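Local atomic coordinates of putative metal binding protein RUMGNA_00854 (Ruminococcus gnavus, PDB entry 3U7Z), a protein that is of unknown function but binds calcium ions and may take part in metal binding or transport. Residues T19-E24 against T55-T60; L51-V56 against Q67-T72. All blocks are in the same frame, centred on the assembly; numbering follows the deposited sequence. Where two conformers were deposited one is given.

Contact 1: residues T19-E24 against T55-T60; sequences TENVFE and TVDEET. With CA (calcium ion), chain F; EDO (1,2-ethanediol), chain K.
Asp-57 reaches from a tight turn to Asn-21 and Phe-23, two residues on the same side of strand 20-27, and its carboxylate carries the whole contact. From CB the side chain runs with CG anti to the backbone N (chi1 -173°), which directs the acid group at the strand. Asp-57 CG itself comes within 3.7 Å of Phe-23 CZ. The two oxygens then part company. Asp-57 OD1 is a calcium ligand at 2.2 Å, and waters 1 and 2 also bind that ion; the same oxygen lies obliquely to the Phe-23 ring. Asp-57 OD2 sits at the edge of that ring, in its plane, and takes a weak, bent hydrogen bond of 2.9 Å from Asn-21 ND2, with the amide and carboxylate planes almost perpendicular. Its stronger partner is His-15 NE2, while the other ring nitrogen of His-15 is bonded to Glu-59 OE1, so the imidazole bridges both acids. Calcium on one oxygen and N-H donors on the other fix the carboxylate's rotation and would probably stabilise its negative charge. Water 1 ties the ion back to the turn, donating to Glu-58 OE1 at 2.5 Å. Reciprocal backbone bonds between Val-56 and Glu-59 close a type I' beta turn, with both Asp-57 and Glu-58 at positive phi. The result is a beta hairpin whose two-residue turn presents a monodentate aspartate to calcium.

Contact 2: residues L51-V56 against Q67-T72; sequences LFITTV and QWWCIT. With EDO (1,2-ethanediol), chain J.
Trp-69 lays its indole against Ile-53, Thr-54 and Val-56, where strands 52-56 and 67-72 pass each other nearly at right angles (102°), their axes 6.6 Å apart. Apolar packing dominates. Val-56 puts its CG2 methyl over the indole face in a CH-pi contact, 3.5 Å from the centroid of the five-membered ring and 14° off its normal, while CB leans over the six-membered ring. With CG beside its own backbone N (chi1 -72°), Trp-69 swings the ring along strand 52-56 toward Val-56. At the root of the same side chain, Ile-53 CG2 packs on Trp-69 CB at 4.2 Å.

Polar contacts run from the indole edge to the backbones. Thr-54 O lies at that edge, in the ring plane, and receives a weak hydrogen bond from Trp-69 NE1 at 3.2 Å; the N-H is shared, since Glu-59 O also takes a weak bond from it. Water 3 spans the backbones, donating to Ile-53 O at 2.6 Å and accepting from Trp-69 N at 2.9 Å. A 1,2-ethanediol, a likely crystallisation additive, lies between strand 52-56 and Ile-71: its O1 accepts a nearly straight bond from Ile-53 N, its O2 donates to Leu-51 O, and Ile-71 CD1 touches its C2 and O2.

A classic beta bulge sets Thr-54 and Thr-55 together opposite Asp-43 of strand 42-45. Leu-95 and Val-13 of the larger sheet also touch Val-56, which places this contact in the hydrophobic core between the small three-stranded sheet and the mixed one.

Both contacts join the small antiparallel sheet to the larger mixed one, and they share Thr-55 and Val-56 at the end of strand 52-56. Contact 2 is buried, close to the centre of the chain, and rests mainly on an aromatic face and aliphatic groups, with weak or water-mediated polar links at its margin. Contact 1 lies farther out, against strand 20-27 at one edge of the mixed sheet; it is smaller and centred on a metal-bound carboxylate, which meets an amide and an aromatic ring. The hairpin formed by strands 52-56 and 59-60 connects them: Glu-59 O packs against Trp-69 CZ2 at 3.3 Å, so one hairpin presents a calcium ligand toward strand 20-27 and adjoins the core tryptophan.

Contact 1: residues T19-E24 against T55-T60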
ATOM      1  N   THR A  19       5.227  14.526   1.126  1.00 16.38           N
ATOM      2  CA  THR A  19       4.539  14.372   2.386  1.00 16.31           C
ATOM      3  C   THR A  19       4.494  12.882   2.711  1.00 12.41           C
ATOM      4  O   THR A  19       4.126  12.064   1.866  1.00 14.91           O
ATOM      5  CB  THR A  19       3.065  14.905   2.307  1.00 17.03           C
ATOM      6  OG1 THR A  19       3.029  16.285   1.951  1.00 24.05           O
ATOM      7  CG2 THR A  19       2.374  14.752   3.703  1.00 20.86           C
ATOM      8  N   GLU A  20       4.878  12.536   3.907  1.00 11.44           N
ATOM      9  CA  GLU A  20       4.833  11.163   4.404  1.00 12.50           C
ATOM     10  C   GLU A  20       3.780  11.128   5.496  1.00 13.85           C
ATOM     11  O   GLU A  20       3.807  11.892   6.453  1.00 19.87           O
ATOM     12  CB  GLU A  20       6.204  10.680   4.851  1.00 14.71           C
ATOM     13  CG  GLU A  20       7.208  10.750   3.715  1.00 19.04           C
ATOM     14  CD  GLU A  20       8.532  10.104   4.018  1.00 24.93           C
ATOM     15  OE1 GLU A  20       8.622   9.527   5.114  1.00 28.82           O
ATOM     16  OE2 GLU A  20       9.466  10.190   3.159  1.00 28.67           O
ATOM     17  N   ASN A  21       2.789  10.290   5.329  1.00 10.98           N
ATOM     18  CA  ASN A  21       1.799  10.039   6.393  1.00 11.67           C
ATOM     19  C   ASN A  21       1.981   8.630   6.899  1.00 10.04           C
ATOM     20  O   ASN A  21       1.918   7.664   6.139  1.00 11.76           O
ATOM     21  CB  ASN A  21       0.386  10.278   5.875  1.00 11.43           C
ATOM     22  CG  ASN A  21       0.158  11.772   5.477  1.00 16.76           C
ATOM     23  OD1 ASN A  21       0.485  12.689   6.255  1.00 21.46           O
ATOM     24  ND2 ASN A  21      -0.241  12.012   4.242  1.00 25.72           N
ATOM     25  N   VAL A  22       2.123   8.492   8.199  1.00 11.10           N
ATOM     26  CA  VAL A  22       2.386   7.191   8.801  1.00 11.81           C
ATOM     27  C   VAL A  22       1.121   6.730   9.496  1.00 13.06           C
ATOM     28  O   VAL A  22       0.520   7.499  10.285  1.00 18.11           O
ATOM     29  CB  VAL A  22       3.548   7.283   9.831  1.00 15.99           C
ATOM     30  CG1 VAL A  22       3.737   5.964  10.539  1.00 19.44           C
ATOM     31  CG2 VAL A  22       4.830   7.706   9.150  1.00 17.39           C
ATOM     32  N   PHE A  23       0.762   5.490   9.217  1.00 12.53           N
ATOM     33  CA  PHE A  23      -0.407   4.880   9.767  1.00 12.85           C
ATOM     34  C   PHE A  23      -0.010   3.621  10.505  1.00 14.08           C
ATOM     35  O   PHE A  23       0.728   2.807   9.989  1.00 15.70           O
ATOM     36  CB  PHE A  23      -1.421   4.554   8.678  1.00 13.99           C
ATOM     37  CG  PHE A  23      -1.881   5.733   7.895  1.00 13.13           C
ATOM     38  CD1 PHE A  23      -2.995   6.485   8.319  1.00 17.36           C
ATOM     39  CD2 PHE A  23      -1.246   6.107   6.755  1.00 12.32           C
ATOM     40  CE1 PHE A  23      -3.380   7.574   7.601  1.00 16.99           C
ATOM     41  CE2 PHE A  23      -1.655   7.219   6.055  1.00 13.53           C
ATOM     42  CZ  PHE A  23      -2.726   7.939   6.491  1.00 16.08           C
ATOM     43  N   GLU A  24      -0.497   3.451  11.724  1.00 14.33           N
ATOM     44  CA  GLU A  24      -0.199   2.260  12.511  0.50 15.34           C
ATOM     45  C   GLU A  24      -1.428   1.411  12.531  1.00 14.56           C
ATOM     46  O   GLU A  24      -2.540   1.910  12.683  1.00 18.89           O
ATOM     47  CB  GLU A  24       0.209   2.608  13.927  0.50 18.65           C
ATOM     48  CG  GLU A  24       1.562   3.194  14.029  0.50 23.12           C
ATOM     49  CD  GLU A  24       1.958   3.380  15.463  0.50 26.95           C
ATOM     50  OE1 GLU A  24       1.209   4.061  16.193  0.50 26.72           O
ATOM     51  OE2 GLU A  24       3.001   2.822  15.858  0.50 32.44           O
ATOM     52  N   THR A  55      -5.611   4.868  -5.737  1.00  7.92           N
ATOM     53  CA  THR A  55      -5.702   5.968  -4.790  1.00  7.64           C
ATOM     54  C   THR A  55      -5.225   5.493  -3.448  1.00  6.91           C
ATOM     55  O   THR A  55      -5.623   4.417  -2.991  1.00  7.74           O
ATOM     56  CB  THR A  55      -7.144   6.490  -4.652  1.00  9.57           C
ATOM     57  OG1 THR A  55      -7.615   6.883  -5.926  1.00 13.14           O
ATOM     58  CG2 THR A  55      -7.290   7.664  -3.663  1.00 11.22           C
ATOM     59  N   VAL A  56      -4.350   6.295  -2.818  1.00  7.27           N
ATOM     60  CA  VAL A  56      -3.904   6.022  -1.470  1.00  7.10           C
ATOM     61  C   VAL A  56      -3.978   7.313  -0.661  1.00  7.14           C
ATOM     62  O   VAL A  56      -3.470   8.337  -1.087  1.00  7.47           O
ATOM     63  CB  VAL A  56      -2.425   5.509  -1.437  1.00  7.38           C
ATOM     64  CG1 VAL A  56      -2.026   5.163  -0.034  1.00  8.15           C
ATOM     65  CG2 VAL A  56      -2.288   4.272  -2.338  1.00  7.54           C
ATOM     66  N   ASP A  57      -4.671   7.268   0.475  1.00  7.90           N
ATOM     67  CA  ASP A  57      -4.721   8.402   1.382  1.00  8.55           C
ATOM     68  C   ASP A  57      -5.128   9.642   0.620  1.00  8.73           C
ATOM     69  O   ASP A  57      -4.486  10.659   0.746  1.00  9.41           O
ATOM     70  CB  ASP A  57      -3.406   8.571   2.154  1.00 10.08           C
ATOM     71  CG  ASP A  57      -3.444   9.621   3.225  1.00 11.76           C
ATOM     72  OD1 ASP A  57      -4.495   9.810   3.898  1.00 13.33           O
ATOM     73  OD2 ASP A  57      -2.365  10.260   3.438  1.00 13.62           O
ATOM     74  N   GLU A  58      -6.199   9.535  -0.167  1.00  8.80           N
ATOM     75  CA  GLU A  58      -6.791  10.638  -0.921  1.00  8.47           C
ATOM     76  C   GLU A  58      -5.938  11.246  -1.999  1.00  9.33           C
ATOM     77  O   GLU A  58      -6.215  12.340  -2.439  1.00 10.32           O
ATOM     78  CB  GLU A  58      -7.324  11.714   0.022  1.00 11.20           C
ATOM     79  CG  GLU A  58      -8.304  11.175   1.020  1.00 15.88           C
ATOM     80  CD  GLU A  58      -8.872  12.265   1.891  1.00 23.88           C
ATOM     81  OE1 GLU A  58      -8.128  13.211   2.274  1.00 29.90           O
ATOM     82  OE2 GLU A  58     -10.067  12.157   2.244  1.00 34.51           O
ATOM     83  N   GLU A  59      -4.970  10.496  -2.492  1.00  8.36           N
ATOM     84  CA  GLU A  59      -4.213  10.896  -3.650  1.00  7.86           C
ATOM     85  C   GLU A  59      -4.274   9.833  -4.739  1.00  7.06           C
ATOM     86  O   GLU A  59      -3.929   8.666  -4.545  1.00  7.95           O
ATOM     87  CB  GLU A  59      -2.721  11.171  -3.307  1.00  8.87           C
ATOM     88  CG  GLU A  59      -1.955  11.629  -4.532  1.00 10.09           C
ATOM     89  CD  GLU A  59      -0.550  12.108  -4.288  1.00 12.72           C
ATOM     90  OE1 GLU A  59       0.056  11.634  -3.348  1.00 12.02           O
ATOM     91  OE2 GLU A  59      -0.007  12.946  -5.063  1.00 17.36           O
ATOM     92  N   THR A  60      -4.747  10.261  -5.897  1.00  8.40           N
ATOM     93  CA  THR A  60      -4.987   9.394  -7.025  1.00  8.44           C
ATOM     94  C   THR A  60      -3.834   9.556  -8.004  1.00 10.35           C
ATOM     95  O   THR A  60      -3.485  10.687  -8.403  1.00 13.16           O
ATOM     96  CB  THR A  60      -6.334   9.751  -7.728  1.00 10.80           C
ATOM     97  OG1 THR A  60      -7.402   9.525  -6.792  1.00 11.86           O
ATOM     98  CG2 THR A  60      -6.574   8.860  -8.975  1.00 12.45           C
TER
HETATM   99 CA    CA F 138      -6.168  10.518   5.066  0.50 22.81          CA
HETATM  100  C1  EDO K 147      -9.895   5.632  -0.464  1.00 15.88           C
HETATM  101  O1  EDO K 147     -10.872   6.559  -0.968  1.00 26.78           O
HETATM  102  C2  EDO K 147      -8.478   6.190  -0.546  1.00 19.06           C
HETATM  103  O2  EDO K 147      -8.130   7.472   0.019  1.00 18.68           O
HETATM  104  O   HOH W   1      -5.943  12.377   3.203  1.00 26.00           O
HETATM  105  O   HOH W   2      -6.928   8.358   6.016  0.70 32.55           O

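Contact 2: residues L51-V56 against Q67-T72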
ATOM      1  N   LEU A  51      -4.865  -6.828  -6.908  1.00 10.37           N
ATOM      2  CA  LEU A  51      -5.369  -5.489  -6.775  1.00 11.52           C
ATOM      3  C   LEU A  51      -4.462  -4.470  -7.447  1.00  8.43           C
ATOM      4  O   LEU A  51      -3.233  -4.502  -7.232  1.00 11.11           O
ATOM      5  CB  LEU A  51      -5.480  -5.180  -5.278  1.00 12.16           C
ATOM      6  CG  LEU A  51      -6.171  -3.877  -4.881  1.00 16.21           C
ATOM      7  CD1 LEU A  51      -7.623  -3.824  -5.384  1.00 19.67           C
ATOM      8  CD2 LEU A  51      -6.111  -3.640  -3.347  1.00 16.93           C
ATOM      9  N   PHE A  52      -5.050  -3.591  -8.242  1.00  8.67           N
ATOM     10  CA  PHE A  52      -4.357  -2.454  -8.815  1.00 10.13           C
ATOM     11  C   PHE A  52      -4.828  -1.230  -8.017  1.00  8.49           C
ATOM     12  O   PHE A  52      -5.966  -0.819  -8.096  1.00 10.09           O
ATOM     13  CB  PHE A  52      -4.776  -2.351 -10.278  1.00 12.19           C
ATOM     14  CG  PHE A  52      -4.367  -1.094 -10.991  1.00 15.83           C
ATOM     15  CD1 PHE A  52      -3.149  -0.485 -10.775  1.00 16.76           C
ATOM     16  CD2 PHE A  52      -5.268  -0.494 -11.866  1.00 22.07           C
ATOM     17  CE1 PHE A  52      -2.786   0.673 -11.476  1.00 19.37           C
ATOM     18  CE2 PHE A  52      -4.919   0.636 -12.563  1.00 22.59           C
ATOM     19  CZ  PHE A  52      -3.670   1.219 -12.340  1.00 19.70           C
ATOM     20  N   ILE A  53      -3.941  -0.703  -7.205  1.00  8.32           N
ATOM     21  CA  ILE A  53      -4.213   0.452  -6.307  1.00  8.62           C
ATOM     22  C   ILE A  53      -4.026   1.733  -7.095  1.00  7.98           C
ATOM     23  O   ILE A  53      -2.920   2.009  -7.611  1.00  9.66           O
ATOM     24  CB  ILE A  53      -3.280   0.426  -5.074  1.00  9.41           C
ATOM     25  CG1 ILE A  53      -3.598  -0.809  -4.219  1.00 14.48           C
ATOM     26  CG2 ILE A  53      -3.382   1.709  -4.234  1.00 10.92           C
ATOM     27  CD1 ILE A  53      -2.647  -1.000  -3.089  1.00 18.26           C
ATOM     28  N   THR A  54      -5.077   2.533  -7.163  1.00  7.86           N
ATOM     29  CA  THR A  54      -5.140   3.795  -7.876  1.00  9.16           C
ATOM     30  C   THR A  54      -5.062   5.001  -6.936  1.00  8.08           C
ATOM     31  O   THR A  54      -4.567   6.039  -7.329  1.00  9.47           O
ATOM     32  CB  THR A  54      -6.446   3.825  -8.756  1.00 11.61           C
ATOM     33  OG1 THR A  54      -7.557   3.600  -7.903  1.00 18.80           O
ATOM     34  CG2 THR A  54      -6.342   2.775  -9.894  1.00 19.13           C
ATOM     35  N   THR A  55      -5.611   4.868  -5.737  1.00  7.92           N
ATOM     36  CA  THR A  55      -5.702   5.968  -4.790  1.00  7.64           C
ATOM     37  C   THR A  55      -5.225   5.493  -3.448  1.00  6.91           C
ATOM     38  O   THR A  55      -5.623   4.417  -2.991  1.00  7.74           O
ATOM     39  CB  THR A  55      -7.144   6.490  -4.652  1.00  9.57           C
ATOM     40  OG1 THR A  55      -7.615   6.883  -5.926  1.00 13.14           O
ATOM     41  CG2 THR A  55      -7.290   7.664  -3.663  1.00 11.22           C
ATOM     42  N   VAL A  56      -4.350   6.295  -2.818  1.00  7.27           N
ATOM     43  CA  VAL A  56      -3.904   6.022  -1.470  1.00  7.10           C
ATOM     44  C   VAL A  56      -3.978   7.313  -0.661  1.00  7.14           C
ATOM     45  O   VAL A  56      -3.470   8.337  -1.087  1.00  7.47           O
ATOM     46  CB  VAL A  56      -2.425   5.509  -1.437  1.00  7.38           C
ATOM     47  CG1 VAL A  56      -2.026   5.163  -0.034  1.00  8.15           C
ATOM     48  CG2 VAL A  56      -2.288   4.272  -2.338  1.00  7.54           C
ATOM     49  N   GLN A  67       2.024   7.648 -13.658  1.00 13.36           N
ATOM     50  CA  GLN A  67       2.155   7.540 -12.211  1.00 13.31           C
ATOM     51  C   GLN A  67       1.495   6.268 -11.723  1.00 10.87           C
ATOM     52  O   GLN A  67       0.506   5.816 -12.300  1.00 11.59           O
ATOM     53  CB  GLN A  67       1.499   8.709 -11.532  1.00 13.54           C
ATOM     54  CG  GLN A  67       2.110  10.013 -11.842  1.00 16.11           C
ATOM     55  CD  GLN A  67       1.407  11.185 -11.216  1.00 18.10           C
ATOM     56  OE1 GLN A  67       0.349  11.069 -10.601  1.00 17.47           O
ATOM     57  NE2 GLN A  67       2.000  12.359 -11.413  1.00 22.51           N
ATOM     58  N   TRP A  68       2.059   5.715 -10.653  1.00  9.93           N
ATOM     59  CA  TRP A  68       1.561   4.488 -10.097  1.00  8.85           C
ATOM     60  C   TRP A  68       2.014   4.362  -8.661  1.00  7.34           C
ATOM     61  O   TRP A  68       3.057   4.855  -8.244  1.00  9.49           O
ATOM     62  CB  TRP A  68       2.038   3.272 -10.911  1.00  9.93           C
ATOM     63  CG  TRP A  68       3.521   3.174 -11.117  1.00  8.57           C
ATOM     64  CD1 TRP A  68       4.253   3.922 -12.000  1.00 11.04           C
ATOM     65  CD2 TRP A  68       4.409   2.231 -10.584  1.00  7.81           C
ATOM     66  NE1 TRP A  68       5.544   3.551 -11.986  1.00 10.96           N
ATOM     67  CE2 TRP A  68       5.685   2.496 -11.133  1.00  9.37           C
ATOM     68  CE3 TRP A  68       4.291   1.233  -9.624  1.00 10.64           C
ATOM     69  CZ2 TRP A  68       6.795   1.789 -10.761  1.00  9.99           C
ATOM     70  CZ3 TRP A  68       5.401   0.494  -9.328  1.00 12.48           C
ATOM     71  CH2 TRP A  68       6.636   0.778  -9.889  1.00 11.81           C
ATOM     72  N   TRP A  69       1.195   3.684  -7.863  1.00  8.46           N
ATOM     73  CA  TRP A  69       1.496   3.380  -6.460  1.00  6.59           C
ATOM     74  C   TRP A  69       2.300   2.109  -6.368  1.00  7.98           C
ATOM     75  O   TRP A  69       1.978   1.076  -6.960  1.00  9.53           O
ATOM     76  CB  TRP A  69       0.216   3.246  -5.647  1.00  7.02           C
ATOM     77  CG  TRP A  69      -0.434   4.563  -5.429  1.00  7.67           C
ATOM     78  CD1 TRP A  69      -1.572   5.073  -6.084  1.00  8.31           C
ATOM     79  CD2 TRP A  69      -0.031   5.571  -4.503  1.00  6.53           C
ATOM     80  NE1 TRP A  69      -1.833   6.323  -5.614  1.00  9.35           N
ATOM     81  CE2 TRP A  69      -0.910   6.659  -4.664  1.00  7.01           C
ATOM     82  CE3 TRP A  69       0.968   5.641  -3.548  1.00  7.32           C
ATOM     83  CZ2 TRP A  69      -0.813   7.795  -3.865  1.00  8.78           C
ATOM     84  CZ3 TRP A  69       1.097   6.775  -2.788  1.00  7.92           C
ATOM     85  CH2 TRP A  69       0.194   7.839  -2.957  1.00  7.84           C
ATOM     86  N   CYS A  70       3.384   2.191  -5.597  1.00  8.89           N
ATOM     87  CA  CYS A  70       4.311   1.096  -5.405  1.00  9.50           C
ATOM     88  C   CYS A  70       4.371   0.657  -3.966  1.00  9.26           C
ATOM     89  O   CYS A  70       4.492   1.482  -3.085  1.00 10.07           O
ATOM     90  CB  CYS A  70       5.700   1.585  -5.843  1.00 12.10           C
ATOM     91  SG  CYS A  70       6.957   0.365  -5.410  1.00 16.89           S
ATOM     92  N   ILE A  71       4.314  -0.638  -3.741  1.00  9.50           N
ATOM     93  CA  ILE A  71       4.389  -1.202  -2.391  1.00  8.75           C
ATOM     94  C   ILE A  71       5.822  -1.636  -2.114  1.00  9.55           C
ATOM     95  O   ILE A  71       6.397  -2.392  -2.893  1.00  9.51           O
ATOM     96  CB  ILE A  71       3.525  -2.465  -2.197  1.00 11.14           C
ATOM     97  CG1 ILE A  71       2.062  -2.211  -2.580  1.00 12.84           C
ATOM     98  CG2 ILE A  71       3.575  -2.991  -0.724  1.00 12.59           C
ATOM     99  CD1 ILE A  71       1.163  -3.437  -2.733  1.00 14.57           C
ATOM    100  N   THR A  72       6.387  -1.214  -0.975  1.00  8.55           N
ATOM    101  CA  THR A  72       7.678  -1.725  -0.504  1.00  8.56           C
ATOM    102  C   THR A  72       7.523  -2.119   0.949  1.00  8.62           C
ATOM    103  O   THR A  72       6.536  -1.789   1.597  1.00  9.04           O
ATOM    104  CB  THR A  72       8.825  -0.743  -0.714  1.00  9.93           C
ATOM    105  OG1 THR A  72       8.479   0.512  -0.155  1.00 11.78           O
ATOM    106  CG2 THR A  72       9.126  -0.587  -2.157  1.00 13.02           C
TER
HETATM  107  C1  EDO J 145      -0.359  -1.950  -6.313  1.00 19.58           C
HETATM  108  O1  EDO J 145      -1.203  -1.651  -7.498  1.00 16.50           O
HETATM  109  C2  EDO J 145      -0.243  -3.481  -5.996  1.00 23.59           C
HETATM  110  O2  EDO J 145      -1.366  -4.132  -5.259  1.00 14.21           O
HETATM  111  O   HOH W   3      -1.145   2.803  -9.374  1.00 14.30           O